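PDB 1IUJ: antibiotic biosynthesis monooxygenase from Thermus thermophilus, which probably acts as a monooxygenase and binds zinc ions, although its substrate is not known. Local coordinates for residues B[5-10]-B[91-96]; B[36-41]-B[52-57]. All coordinates share one frame; numbering follows the deposited sequence.

Contact 1 of 2, residues B[5-10]-B[91-96]; sequences MNRIPV and RLEAFE
Arg91 and Arg7 form a hydrogen-bonded pair at one end of this antiparallel ladder between strands 2-8 and 91-100. Arg91 N donates to Arg7 O (2.8 Å), and Arg7 N returns a bond to Arg91 O. CB of Arg7 also lies against Arg91 O (3.3 Å). Leu92 follows on the other face, beside Asn6, with its CB 4.1 Å from Asn6 ND2. The Asn6 side chain is about 4 Å from a bound zinc ion. CD1 of Leu92 rests near Met5 O at 3.8 Å. Glu93 pairs with Met5 through two backbone bonds; Met5 N reaches Glu93 O at 2.8 Å. The Glu93 side chain stands on the same face as Arg7, with guanidinium and carboxylate planes 66° apart. A water links them: Arg7 NH1 donates to it in the guanidinium plane, and it donates to Glu93 OE2 (2.7 Å). Phe95 comes last. Met5 has CG beside its own backbone N (chi1 -64°), then runs extended and crosses the Phe95 side chain at about a right angle. Met5 CG is 3.9 Å from Phe95 CE1, and the sulfur makes an oblique Met-aromatic contact. Across the dimer, Arg7 is salt-bridged to Glu93 of the second subunit, and Glu93 to Arg7 of the second subunit. The face carrying Met5, Arg7 and Glu93 is therefore part of the dimer interface, where these reciprocal intersubunit pairs probably help keep both groups ionised.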
ATOM      1  N   MET B   5      -3.029  -0.557   5.831  1.00 10.83           N
ATOM      2  CA  MET B   5      -1.573  -0.628   5.736  1.00 10.43           C
ATOM      3  C   MET B   5      -1.006  -0.436   7.126  1.00 10.97           C
ATOM      4  O   MET B   5      -1.160   0.620   7.729  1.00 11.58           O
ATOM      5  CB  MET B   5      -1.032   0.432   4.775  1.00 12.04           C
ATOM      6  CG  MET B   5      -1.499   0.222   3.375  1.00 13.88           C
ATOM      7  SD  MET B   5      -0.598   1.307   2.267  1.00 17.75           S
ATOM      8  CE  MET B   5      -1.508   0.963   0.854  1.00 21.01           C
ATOM      9  N   ASN B   6      -0.366  -1.480   7.651  1.00 11.70           N
ATOM     10  CA  ASN B   6       0.207  -1.414   8.985  1.00 11.71           C
ATOM     11  C   ASN B   6       1.682  -1.215   8.791  1.00 12.89           C
ATOM     12  O   ASN B   6       2.364  -2.119   8.268  1.00 13.56           O
ATOM     13  CB  ASN B   6      -0.073  -2.714   9.707  1.00 11.53           C
ATOM     14  CG  ASN B   6       0.038  -2.596  11.235  1.00 12.99           C
ATOM     15  OD1 ASN B   6      -0.128  -3.607  11.945  1.00 19.30           O
ATOM     16  ND2 ASN B   6       0.297  -1.408  11.743  1.00 14.67           N
ATOM     17  N   ARG B   7       2.153  -0.024   9.149  1.00 12.89           N
ATOM     18  CA  ARG B   7       3.569   0.342   8.985  1.00 13.32           C
ATOM     19  C   ARG B   7       4.323  -0.031  10.250  1.00 14.16           C
ATOM     20  O   ARG B   7       4.048   0.497  11.330  1.00 14.92           O
ATOM     21  CB  ARG B   7       3.695   1.849   8.696  1.00 13.16           C
ATOM     22  CG  ARG B   7       2.823   2.342   7.501  1.00 12.29           C
ATOM     23  CD  ARG B   7       2.791   3.849   7.409  1.00 12.70           C
ATOM     24  NE  ARG B   7       4.112   4.450   7.238  1.00 16.38           N
ATOM     25  CZ  ARG B   7       4.763   4.488   6.073  1.00 16.01           C
ATOM     26  NH1 ARG B   7       4.224   3.965   4.976  1.00 16.18           N
ATOM     27  NH2 ARG B   7       5.962   5.054   6.008  1.00 18.56           N
ATOM     28  N   ILE B   8       5.265  -0.964  10.111  1.00 13.14           N
ATOM     29  CA  ILE B   8       5.931  -1.574  11.259  1.00 13.84           C
ATOM     30  C   ILE B   8       7.421  -1.323  11.108  1.00 14.15           C
ATOM     31  O   ILE B   8       8.044  -1.879  10.195  1.00 15.27           O
ATOM     32  CB  ILE B   8       5.581  -3.071  11.327  1.00 14.57           C
ATOM     33  CG1 ILE B   8       4.051  -3.236  11.514  1.00 15.02           C
ATOM     34  CG2 ILE B   8       6.390  -3.755  12.447  1.00 15.79           C
ATOM     35  CD1 ILE B   8       3.544  -4.605  11.182  1.00 19.69           C
ATOM     36  N   PRO B   9       7.998  -0.480  11.974  1.00 14.50           N
ATOM     37  CA  PRO B   9       9.398  -0.101  11.857  1.00 15.68           C
ATOM     38  C   PRO B   9      10.288  -1.140  12.518  1.00 15.83           C
ATOM     39  O   PRO B   9      10.851  -0.895  13.595  1.00 17.23           O
ATOM     40  CB  PRO B   9       9.456   1.250  12.603  1.00 15.25           C
ATOM     41  CG  PRO B   9       8.412   1.107  13.662  1.00 15.65           C
ATOM     42  CD  PRO B   9       7.339   0.198  13.109  1.00 15.37           C
ATOM     43  N   VAL B  10      10.429  -2.276  11.858  1.00 16.65           N
ATOM     44  CA  VAL B  10      11.328  -3.343  12.345  1.00 16.95           C
ATOM     45  C   VAL B  10      12.748  -3.147  11.859  1.00 17.62           C
ATOM     46  O   VAL B  10      12.985  -2.877  10.670  1.00 18.79           O
ATOM     47  CB  VAL B  10      10.787  -4.756  12.002  1.00 16.43           C
ATOM     48  CG1 VAL B  10      10.656  -4.961  10.514  1.00 16.79           C
ATOM     49  CG2 VAL B  10      11.656  -5.857  12.614  1.00 17.21           C
ATOM     50  N   ARG B  91       2.301   2.110  12.814  1.00 16.36           N
ATOM     51  CA  ARG B  91       1.358   3.138  12.378  1.00 16.33           C
ATOM     52  C   ARG B  91       0.391   2.511  11.398  1.00 13.62           C
ATOM     53  O   ARG B  91       0.779   2.075  10.307  1.00 13.70           O
ATOM     54  CB  ARG B  91       2.095   4.323  11.754  1.00 16.64           C
ATOM     55  CG  ARG B  91       2.801   5.168  12.800  1.00 23.69           C
ATOM     56  CD  ARG B  91       1.891   5.639  13.951  1.00 29.76           C
ATOM     57  NE  ARG B  91       2.610   5.946  15.192  1.00 34.06           N
ATOM     58  CZ  ARG B  91       3.537   6.912  15.335  1.00 38.90           C
ATOM     59  NH1 ARG B  91       4.115   7.111  16.518  1.00 40.40           N
ATOM     60  NH2 ARG B  91       3.894   7.683  14.308  1.00 40.70           N
ATOM     61  N   LEU B  92      -0.874   2.484  11.800  1.00 11.29           N
ATOM     62  CA  LEU B  92      -1.919   1.891  10.974  1.00 11.61           C
ATOM     63  C   LEU B  92      -2.663   2.965  10.152  1.00 11.69           C
ATOM     64  O   LEU B  92      -3.124   3.965  10.711  1.00 10.71           O
ATOM     65  CB  LEU B  92      -2.901   1.119  11.862  1.00 11.76           C
ATOM     66  CG  LEU B  92      -4.102   0.452  11.167  1.00 13.10           C
ATOM     67  CD1 LEU B  92      -3.747  -0.667  10.178  1.00 13.30           C
ATOM     68  CD2 LEU B  92      -5.097  -0.101  12.223  1.00 14.59           C
ATOM     69  N   GLU B  93      -2.757   2.726   8.840  1.00 11.19           N
ATOM     70  CA  GLU B  93      -3.482   3.576   7.899  1.00 11.31           C
ATOM     71  C   GLU B  93      -4.606   2.740   7.264  1.00 11.05           C
ATOM     72  O   GLU B  93      -4.460   1.518   7.116  1.00 13.03           O
ATOM     73  CB  GLU B  93      -2.540   4.018   6.797  1.00 12.33           C
ATOM     74  CG  GLU B  93      -1.413   4.922   7.254  1.00 13.75           C
ATOM     75  CD  GLU B  93      -0.777   5.640   6.082  1.00 12.03           C
ATOM     76  OE1 GLU B  93      -0.874   6.877   6.070  1.00 20.63           O
ATOM     77  OE2 GLU B  93      -0.207   4.954   5.228  1.00 15.73           O
ATOM     78  N   ALA B  94      -5.713   3.371   6.879  1.00 10.03           N
ATOM     79  CA  ALA B  94      -6.825   2.663   6.268  1.00  9.59           C
ATOM     80  C   ALA B  94      -7.378   3.476   5.125  1.00  9.51           C
ATOM     81  O   ALA B  94      -7.295   4.720   5.163  1.00  9.80           O
ATOM     82  CB  ALA B  94      -7.925   2.442   7.292  1.00 10.16           C
ATOM     83  N   PHE B  95      -7.927   2.773   4.132  1.00  8.45           N
ATOM     84  CA  PHE B  95      -8.332   3.404   2.851  1.00  8.89           C
ATOM     85  C   PHE B  95      -9.533   2.713   2.242  1.00 10.05           C
ATOM     86  O   PHE B  95      -9.798   1.515   2.481  1.00 10.68           O
ATOM     87  CB  PHE B  95      -7.214   3.326   1.776  1.00  7.96           C
ATOM     88  CG  PHE B  95      -5.857   3.818   2.232  1.00  8.63           C
ATOM     89  CD1 PHE B  95      -5.000   2.982   2.956  1.00  9.23           C
ATOM     90  CD2 PHE B  95      -5.420   5.101   1.919  1.00 11.25           C
ATOM     91  CE1 PHE B  95      -3.756   3.426   3.375  1.00 11.32           C
ATOM     92  CE2 PHE B  95      -4.157   5.554   2.327  1.00 11.23           C
ATOM     93  CZ  PHE B  95      -3.331   4.719   3.068  1.00 10.91           C
ATOM     94  N   GLU B  96     -10.220   3.457   1.371  1.00 10.09           N
ATOM     95  CA  GLU B  96     -11.209   2.905   0.458  1.00 11.94           C
ATOM     96  C   GLU B  96     -10.605   2.947  -0.911  1.00 11.47           C
ATOM     97  O   GLU B  96     -10.006   3.972  -1.298  1.00 11.67           O
ATOM     98  CB  GLU B  96     -12.485   3.740   0.512  1.00 12.26           C
ATOM     99  CG  GLU B  96     -13.294   3.475   1.777  1.00 13.42           C
ATOM    100  CD  GLU B  96     -13.944   2.107   1.827  1.00 15.79           C
ATOM    101  OE1 GLU B  96     -14.229   1.501   0.763  1.00 15.67           O
ATOM    102  OE2 GLU B  96     -14.177   1.642   2.975  1.00 17.96           O
TER
HETATM  103  O   HOH W   1       1.446   2.931   4.388  1.00 19.38           O

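Contact 2 of 2, residues B[36-41]-B[52-57]; sequences IRNLVL and VMTLWE
This is a buried antiparallel ladder between the two strands of the hairpin 35-43/50-56, at one side of the four-stranded sheet. Leu39 and Met53 exchange two backbone bonds. Leu55 N binds Arg37 O at 2.8 Å. At the other end the register slips. Ile36 N (3.0 Å) and Arg37 N (3.3 Å) both donate to Leu55 O from the same face of its plane, so one carbonyl holds two amides. Ile36 CD1 extends past this point to touch Glu57 N at 3.6 Å.

On one face, Leu39 and Met53 lie side by side and point the same way. The Met53 chain turns at its last torsion (chi3 61°), which brings its methyl against Leu39. Met53 CE is 3.4 Å from Leu39 CD1, tighter than usual packing. Leu55 continues this apolar row, with CD2 against Arg37 CB. The Arg37 chain stays extended and carries its guanidinium to a salt bridge with Asp100 of the second subunit.

The other face carries Asn38, Thr54 and Val52. Asn38 ND2 makes a short but weak bond to Thr54 OG1 (2.7 Å, 128°) and also touches Val52 CG1. Phe22 of helix 15-29 packs over Asn38 and Val52. Ile36 and Arg37 both facing Leu55 make a classic beta bulge, here in a hairpin of the dimeric alpha-beta barrel fold, with helix packing on one face and dimer packing on the other.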
ATOM      1  N   ILE B  36      -9.798 -10.644   1.334  1.00 15.72           N
ATOM      2  CA  ILE B  36      -9.455 -10.726  -0.073  1.00 15.98           C
ATOM      3  C   ILE B  36      -7.976 -11.112  -0.288  1.00 15.89           C
ATOM      4  O   ILE B  36      -7.684 -12.101  -1.009  1.00 16.14           O
ATOM      5  CB  ILE B  36      -9.824  -9.432  -0.853  1.00 14.46           C
ATOM      6  CG1 ILE B  36     -11.349  -9.211  -0.835  1.00 15.35           C
ATOM      7  CG2 ILE B  36      -9.374  -9.598  -2.292  1.00 15.58           C
ATOM      8  CD1 ILE B  36     -11.779  -7.865  -1.343  1.00 14.79           C
ATOM      9  N   ARG B  37      -7.034 -10.346   0.279  1.00 15.99           N
ATOM     10  CA  ARG B  37      -5.600 -10.537  -0.029  1.00 14.81           C
ATOM     11  C   ARG B  37      -4.724  -9.914   1.038  1.00 15.16           C
ATOM     12  O   ARG B  37      -5.110  -8.906   1.613  1.00 13.41           O
ATOM     13  CB  ARG B  37      -5.253  -9.937  -1.389  1.00 14.69           C
ATOM     14  CG  ARG B  37      -3.879 -10.250  -1.935  1.00 15.41           C
ATOM     15  CD  ARG B  37      -3.742  -9.752  -3.322  1.00 17.23           C
ATOM     16  NE  ARG B  37      -2.489 -10.177  -3.937  1.00 19.07           N
ATOM     17  CZ  ARG B  37      -2.140  -9.827  -5.156  1.00 22.38           C
ATOM     18  NH1 ARG B  37      -2.942  -9.039  -5.875  1.00 23.56           N
ATOM     19  NH2 ARG B  37      -0.977 -10.231  -5.648  1.00 20.61           N
ATOM     20  N   ASN B  38      -3.574 -10.534   1.330  1.00 14.62           N
ATOM     21  CA  ASN B  38      -2.597  -9.956   2.261  1.00 14.61           C
ATOM     22  C   ASN B  38      -1.234  -9.920   1.592  1.00 15.21           C
ATOM     23  O   ASN B  38      -0.814 -10.899   0.986  1.00 15.56           O
ATOM     24  CB  ASN B  38      -2.510 -10.783   3.561  1.00 15.32           C
ATOM     25  CG  ASN B  38      -1.539 -10.194   4.586  1.00 14.99           C
ATOM     26  OD1 ASN B  38      -0.428 -10.721   4.798  1.00 20.23           O
ATOM     27  ND2 ASN B  38      -1.953  -9.127   5.246  1.00 15.23           N
ATOM     28  N   LEU B  39      -0.515  -8.812   1.724  1.00 14.53           N
ATOM     29  CA  LEU B  39       0.857  -8.733   1.209  1.00 15.23           C
ATOM     30  C   LEU B  39       1.759  -8.197   2.286  1.00 14.92           C
ATOM     31  O   LEU B  39       1.374  -7.290   3.035  1.00 14.71           O
ATOM     32  CB  LEU B  39       0.940  -7.862  -0.034  1.00 15.82           C
ATOM     33  CG  LEU B  39       0.070  -8.305  -1.207  1.00 18.41           C
ATOM     34  CD1 LEU B  39      -1.317  -7.645  -1.189  1.00 20.55           C
ATOM     35  CD2 LEU B  39       0.797  -8.031  -2.498  1.00 23.84           C
ATOM     36  N   VAL B  40       2.940  -8.790   2.430  1.00 13.59           N
ATOM     37  CA  VAL B  40       3.924  -8.222   3.313  1.00 13.27           C
ATOM     38  C   VAL B  40       5.018  -7.623   2.435  1.00 13.86           C
ATOM     39  O   VAL B  40       5.541  -8.279   1.527  1.00 13.57           O
ATOM     40  CB  VAL B  40       4.514  -9.271   4.269  1.00 13.34           C
ATOM     41  CG1 VAL B  40       5.513  -8.598   5.235  1.00 13.77           C
ATOM     42  CG2 VAL B  40       3.385 -10.056   5.020  1.00 14.82           C
ATOM     43  N   LEU B  41       5.316  -6.362   2.692  1.00 13.17           N
ATOM     44  CA  LEU B  41       6.144  -5.542   1.796  1.00 13.12           C
ATOM     45  C   LEU B  41       7.402  -5.088   2.514  1.00 12.67           C
ATOM     46  O   LEU B  41       7.351  -4.380   3.512  1.00 11.91           O
ATOM     47  CB  LEU B  41       5.319  -4.329   1.325  1.00 12.57           C
ATOM     48  CG  LEU B  41       4.032  -4.602   0.603  1.00 14.03           C
ATOM     49  CD1 LEU B  41       3.337  -3.292   0.276  1.00 15.42           C
ATOM     50  CD2 LEU B  41       4.231  -5.411  -0.684  1.00 15.55           C
ATOM     51  N   VAL B  52       2.434  -4.074   6.076  1.00 12.45           N
ATOM     52  CA  VAL B  52       1.553  -5.222   5.915  1.00 12.84           C
ATOM     53  C   VAL B  52       0.277  -4.635   5.325  1.00 12.75           C
ATOM     54  O   VAL B  52      -0.425  -3.819   5.974  1.00 13.04           O
ATOM     55  CB  VAL B  52       1.250  -5.915   7.228  1.00 12.63           C
ATOM     56  CG1 VAL B  52       0.181  -6.993   6.998  1.00 13.30           C
ATOM     57  CG2 VAL B  52       2.530  -6.458   7.908  1.00 15.27           C
ATOM     58  N   MET B  53      -0.036  -5.065   4.112  1.00 12.44           N
ATOM     59  CA  MET B  53      -1.160  -4.494   3.384  1.00 12.98           C
ATOM     60  C   MET B  53      -2.233  -5.548   3.265  1.00 13.26           C
ATOM     61  O   MET B  53      -1.970  -6.661   2.785  1.00 13.26           O
ATOM     62  CB  MET B  53      -0.740  -4.074   1.981  1.00 13.22           C
ATOM     63  CG  MET B  53      -1.888  -3.459   1.236  1.00 16.73           C
ATOM     64  SD  MET B  53      -1.321  -2.815  -0.303  1.00 25.95           S
ATOM     65  CE  MET B  53      -0.720  -4.263  -1.105  1.00 26.88           C
ATOM     66  N   THR B  54      -3.444  -5.208   3.670  1.00 12.98           N
ATOM     67  CA  THR B  54      -4.507  -6.203   3.667  1.00 12.99           C
ATOM     68  C   THR B  54      -5.726  -5.644   2.994  1.00 12.30           C
ATOM     69  O   THR B  54      -6.099  -4.485   3.237  1.00 12.85           O
ATOM     70  CB  THR B  54      -4.829  -6.623   5.089  1.00 12.81           C
ATOM     71  OG1 THR B  54      -3.636  -7.094   5.737  1.00 13.10           O
ATOM     72  CG2 THR B  54      -5.803  -7.856   5.080  1.00 13.10           C
ATOM     73  N   LEU B  55      -6.278  -6.429   2.070  1.00 12.17           N
ATOM     74  CA  LEU B  55      -7.441  -6.043   1.271  1.00 12.60           C
ATOM     75  C   LEU B  55      -8.659  -6.771   1.794  1.00 12.76           C
ATOM     76  O   LEU B  55      -8.619  -7.992   1.961  1.00 13.29           O
ATOM     77  CB  LEU B  55      -7.226  -6.442  -0.197  1.00 12.83           C
ATOM     78  CG  LEU B  55      -6.380  -5.532  -1.086  1.00 17.01           C
ATOM     79  CD1 LEU B  55      -4.957  -5.357  -0.538  1.00 19.77           C
ATOM     80  CD2 LEU B  55      -6.375  -6.175  -2.494  1.00 17.44           C
ATOM     81  N   TRP B  56      -9.724  -6.016   2.040  1.00 11.11           N
ATOM     82  CA  TRP B  56     -10.978  -6.542   2.622  1.00 11.73           C
ATOM     83  C   TRP B  56     -12.178  -6.148   1.768  1.00 12.51           C
ATOM     84  O   TRP B  56     -12.180  -5.099   1.126  1.00 12.84           O
ATOM     85  CB  TRP B  56     -11.159  -5.892   4.011  1.00 11.52           C
ATOM     86  CG  TRP B  56     -10.146  -6.366   5.054  1.00 10.76           C
ATOM     87  CD1 TRP B  56      -9.041  -5.702   5.516  1.00 13.84           C
ATOM     88  CD2 TRP B  56     -10.225  -7.578   5.801  1.00 14.03           C
ATOM     89  NE1 TRP B  56      -8.393  -6.461   6.465  1.00 15.32           N
ATOM     90  CE2 TRP B  56      -9.114  -7.612   6.673  1.00 13.15           C
ATOM     91  CE3 TRP B  56     -11.129  -8.651   5.818  1.00 14.33           C
ATOM     92  CZ2 TRP B  56      -8.871  -8.691   7.536  1.00 13.89           C
ATOM     93  CZ3 TRP B  56     -10.883  -9.724   6.679  1.00 14.56           C
ATOM     94  CH2 TRP B  56      -9.780  -9.723   7.527  1.00 13.69           C
ATOM     95  N   GLU B  57     -13.240  -6.968   1.787  1.00 13.84           N
ATOM     96  CA  GLU B  57     -14.467  -6.609   1.070  1.00 14.94           C
ATOM     97  C   GLU B  57     -15.097  -5.311   1.583  1.00 14.17           C
ATOM     98  O   GLU B  57     -15.729  -4.571   0.819  1.00 15.48           O
ATOM     99  CB  GLU B  57     -15.481  -7.759   1.220  1.00 15.89           C
ATOM    100  CG  GLU B  57     -16.728  -7.662   0.387  1.00 23.10           C
ATOM    101  CD  GLU B  57     -16.570  -8.467  -0.879  1.00 30.61           C
ATOM    102  OE1 GLU B  57     -15.966  -7.924  -1.828  1.00 34.00           O
ATOM    103  OE2 GLU B  57     -17.014  -9.653  -0.908  1.00 34.19           O
TER

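In the fold
Contacts 1 and 2 lie in one antiparallel sheet, with centres about 11 Å apart. Its strand order is 35-43, 50-56, 2-8, 91-100, so each contact joins an edge strand to a central one. The central strands are neighbours and link the two contacts directly: Asn6 N probably bonds Val52 O, and Met5 CE packs on Met53 SD at 4.0 Å. Along the chain, contact 2 is a local hairpin nested inside the long loop closed by contact 1, which brings the first and last strands together. Both edge strands form ladders with the second subunit, so the sheet continues through the dimer, as in dimeric alpha-beta barrel proteins.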